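PDB 6JPK: aspartate aminotransferase, cytoplasmic from Schizosaccharomyces pombe 972h-, which catalyses the reversible, pyridoxal 5'-phosphate-dependent transfer of an amino group between L-aspartate and 2-oxoglutarate, giving oxaloacetate and L-glutamate. Local coordinates for residues G110-A115 against F248-F253. The protein carries 1 engineered substitution. Residues are numbered along the deposited sequence; the frame is centred on the assembly and turned at random.
Sequences GANFLA and FVCQSF. With PO4 (phosphate ion), chain C.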
ATOM      1  N   GLY A 110      -2.130   6.920  -1.368  1.00  8.06           N
ATOM      2  CA  GLY A 110      -0.813   6.484  -1.797  1.00  6.20           C
ATOM      3  C   GLY A 110      -0.286   7.264  -2.985  1.00  6.40           C
ATOM      4  O   GLY A 110       0.920   7.505  -3.083  1.00  6.38           O
ATOM      5  N   ALA A 111      -1.168   7.671  -3.908  1.00  6.24           N
ATOM      6  CA  ALA A 111      -0.719   8.547  -4.989  1.00  9.06           C
ATOM      7  C   ALA A 111      -0.214   9.881  -4.439  1.00  7.62           C
ATOM      8  O   ALA A 111       0.835  10.383  -4.864  1.00  6.73           O
ATOM      9  CB  ALA A 111      -1.844   8.774  -6.000  1.00  7.28           C
ATOM     10  N   ASN A 112      -0.949  10.465  -3.492  1.00  8.18           N
ATOM     11  CA  ASN A 112      -0.500  11.704  -2.864  1.00  9.16           C
ATOM     12  C   ASN A 112       0.831  11.498  -2.142  1.00  6.49           C
ATOM     13  O   ASN A 112       1.706  12.374  -2.169  1.00  7.31           O
ATOM     14  CB  ASN A 112      -1.573  12.225  -1.891  1.00 10.98           C
ATOM     15  CG  ASN A 112      -2.682  13.018  -2.599  1.00 14.55           C
ATOM     16  OD1 ASN A 112      -2.514  14.196  -2.897  1.00 19.28           O
ATOM     17  ND2 ASN A 112      -3.813  12.365  -2.871  1.00 12.98           N
ATOM     18  N   PHE A 113       1.003  10.342  -1.491  1.00  6.43           N
ATOM     19  CA  PHE A 113       2.262  10.081  -0.802  1.00 11.24           C
ATOM     20  C   PHE A 113       3.410  10.010  -1.796  1.00 11.89           C
ATOM     21  O   PHE A 113       4.490  10.573  -1.559  1.00  6.91           O
ATOM     22  CB  PHE A 113       2.166   8.789   0.014  1.00 10.42           C
ATOM     23  CG  PHE A 113       3.447   8.426   0.712  1.00 12.34           C
ATOM     24  CD1 PHE A 113       4.340   7.535   0.134  1.00 15.21           C
ATOM     25  CD2 PHE A 113       3.775   9.000   1.929  1.00 11.78           C
ATOM     26  CE1 PHE A 113       5.537   7.212   0.761  1.00 18.32           C
ATOM     27  CE2 PHE A 113       4.961   8.681   2.569  1.00 13.12           C
ATOM     28  CZ  PHE A 113       5.846   7.785   1.989  1.00 14.15           C
ATOM     29  N   LEU A 114       3.183   9.351  -2.935  1.00  8.00           N
ATOM     30  CA  LEU A 114       4.210   9.275  -3.972  1.00  8.79           C
ATOM     31  C   LEU A 114       4.586  10.660  -4.478  1.00  9.23           C
ATOM     32  O   LEU A 114       5.772  10.998  -4.576  1.00  7.23           O
ATOM     33  CB  LEU A 114       3.719   8.427  -5.145  1.00 10.94           C
ATOM     34  CG  LEU A 114       4.169   6.980  -5.294  1.00 22.56           C
ATOM     35  CD1 LEU A 114       3.584   6.418  -6.591  1.00 20.67           C
ATOM     36  CD2 LEU A 114       5.693   6.895  -5.299  1.00 23.32           C
ATOM     37  N   ALA A 115       3.586  11.455  -4.862  1.00  7.08           N
ATOM     38  CA  ALA A 115       3.876  12.767  -5.418  1.00  8.51           C
ATOM     39  C   ALA A 115       4.608  13.630  -4.406  1.00  7.79           C
ATOM     40  O   ALA A 115       5.589  14.304  -4.745  1.00  9.94           O
ATOM     41  CB  ALA A 115       2.582  13.441  -5.874  1.00  8.24           C
ATOM     42  N   PHE A 248       1.423  17.463 -11.746  1.00  7.81           N
ATOM     43  CA  PHE A 248       1.139  16.159 -11.151  1.00  7.55           C
ATOM     44  C   PHE A 248      -0.355  15.949 -10.972  1.00  7.34           C
ATOM     45  O   PHE A 248      -1.114  16.902 -10.754  1.00  7.34           O
ATOM     46  CB  PHE A 248       1.799  15.989  -9.779  1.00  7.46           C
ATOM     47  CG  PHE A 248       3.299  16.012  -9.820  1.00  7.68           C
ATOM     48  CD1 PHE A 248       3.983  17.218  -9.918  1.00  7.95           C
ATOM     49  CD2 PHE A 248       4.028  14.826  -9.740  1.00  9.62           C
ATOM     50  CE1 PHE A 248       5.373  17.248  -9.944  1.00  9.80           C
ATOM     51  CE2 PHE A 248       5.420  14.847  -9.754  1.00  7.90           C
ATOM     52  CZ  PHE A 248       6.091  16.058  -9.873  1.00  8.17           C
ATOM     53  N   VAL A 249      -0.771  14.684 -11.033  1.00  7.18           N
ATOM     54  CA  VAL A 249      -2.163  14.304 -10.802  1.00  8.07           C
ATOM     55  C   VAL A 249      -2.195  13.089  -9.884  1.00  8.34           C
ATOM     56  O   VAL A 249      -1.499  12.100 -10.141  1.00 10.31           O
ATOM     57  CB  VAL A 249      -2.909  13.991 -12.115  1.00  9.61           C
ATOM     58  CG1 VAL A 249      -4.374  13.661 -11.818  1.00 10.00           C
ATOM     59  CG2 VAL A 249      -2.794  15.141 -13.114  1.00  7.53           C
ATOM     60  N   CYS A 250      -3.012  13.151  -8.831  1.00  8.37           N
ATOM     61  CA  CYS A 250      -3.251  12.016  -7.942  1.00  6.49           C
ATOM     62  C   CYS A 250      -4.697  11.558  -8.107  1.00  9.48           C
ATOM     63  O   CYS A 250      -5.626  12.316  -7.814  1.00  6.51           O
ATOM     64  CB  CYS A 250      -2.964  12.380  -6.487  1.00  6.41           C
ATOM     65  SG  CYS A 250      -1.320  13.074  -6.237  1.00 12.00           S
ATOM     66  N   GLN A 251      -4.880  10.314  -8.549  1.00  6.42           N
ATOM     67  CA  GLN A 251      -6.160   9.814  -9.034  1.00  9.35           C
ATOM     68  C   GLN A 251      -6.595   8.631  -8.190  1.00 11.12           C
ATOM     69  O   GLN A 251      -5.792   7.735  -7.916  1.00  9.46           O
ATOM     70  CB  GLN A 251      -6.043   9.406 -10.503  1.00  6.58           C
ATOM     71  CG  GLN A 251      -7.233   8.696 -11.116  1.00  6.75           C
ATOM     72  CD  GLN A 251      -6.898   8.204 -12.527  1.00  8.76           C
ATOM     73  OE1 GLN A 251      -5.754   7.826 -12.794  1.00  9.31           O
ATOM     74  NE2 GLN A 251      -7.870   8.250 -13.436  1.00  6.99           N
ATOM     75  N   SER A 252      -7.855   8.634  -7.771  1.00  6.31           N
ATOM     76  CA  SER A 252      -8.428   7.543  -7.000  1.00  6.27           C
ATOM     77  C   SER A 252      -9.624   6.962  -7.740  1.00  9.04           C
ATOM     78  O   SER A 252     -10.424   7.704  -8.321  1.00  6.96           O
ATOM     79  CB  SER A 252      -8.872   8.023  -5.600  1.00  6.27           C
ATOM     80  OG  SER A 252      -9.605   7.022  -4.920  1.00  6.18           O
ATOM     81  N   PHE A 253      -9.751   5.636  -7.699  1.00  6.43           N
ATOM     82  CA  PHE A 253     -10.950   4.959  -8.171  1.00  6.58           C
ATOM     83  C   PHE A 253     -11.804   4.457  -7.015  1.00  6.57           C
ATOM     84  O   PHE A 253     -12.725   3.662  -7.232  1.00  6.72           O
ATOM     85  CB  PHE A 253     -10.584   3.804  -9.112  1.00  6.71           C
ATOM     86  CG  PHE A 253      -9.975   4.265 -10.406  1.00 10.32           C
ATOM     87  CD1 PHE A 253      -8.610   4.499 -10.501  1.00 11.22           C
ATOM     88  CD2 PHE A 253     -10.767   4.494 -11.514  1.00  7.87           C
ATOM     89  CE1 PHE A 253      -8.040   4.937 -11.689  1.00 12.98           C
ATOM     90  CE2 PHE A 253     -10.205   4.933 -12.696  1.00  8.63           C
ATOM     91  CZ  PHE A 253      -8.840   5.159 -12.782  1.00 10.70           C
TER
HETATM   92  P   PO4 C 501      -8.384   7.018  -1.150  1.00 14.97           P
HETATM   93  O1  PO4 C 501      -7.020   6.904  -0.500  1.00 11.88           O
HETATM   94  O2  PO4 C 501      -8.316   6.744  -2.635  1.00 14.75           O
HETATM   95  O3  PO4 C 501      -9.302   6.024  -0.469  1.00 12.88           O
HETATM   96  O4  PO4 C 501      -8.972   8.398  -0.980  1.00 18.43           O
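The helix whose N-terminal end holds a phosphate ion in this aspartate aminotransferase, helix 107-127, packs on strand 247-252, where Ala111, Asn112 and Ala115 pack against Cys250. Segments 110-115 and 248-252 run nearly antiparallel (161°). Small groups permit the approach: the two segment axes come within 7.5 Å, and CB of Ala111 meets CB of Cys250 at 3.8 Å. One turn on, the methyl of Ala115 touches Cys250 SG at 3.9 Å and approaches Phe248 CD2 obliquely, more loosely at 4.4 Å. With SG anti to its carbonyl carbon (chi1 -54°), the sulfur faces the helix, Asn112 OD1 and Ala111 O each 3.7 Å from Cys250 SG. The strand belongs to the mixed central sheet of the large, cofactor-binding domain of the fold-type I enzymes. ND2 of Asn112 passes 3.7 Å from Cys250 CB and is hydrogen-bonded to Gly108 O and to Asp219 OD2 on the adjacent strand. Without the amide, as with an alanine here, Asp219 would probably lose this N-H partner and a gap would open beside Cys250. At the strand's end Ser252 OG donates to phosphate O2 (2.6 Å); Gly108 N, Thr109 and Arg263 of the same chain and Tyr70 of the second subunit also bind this ion, which probably occupies the site of the cofactor's phosphate.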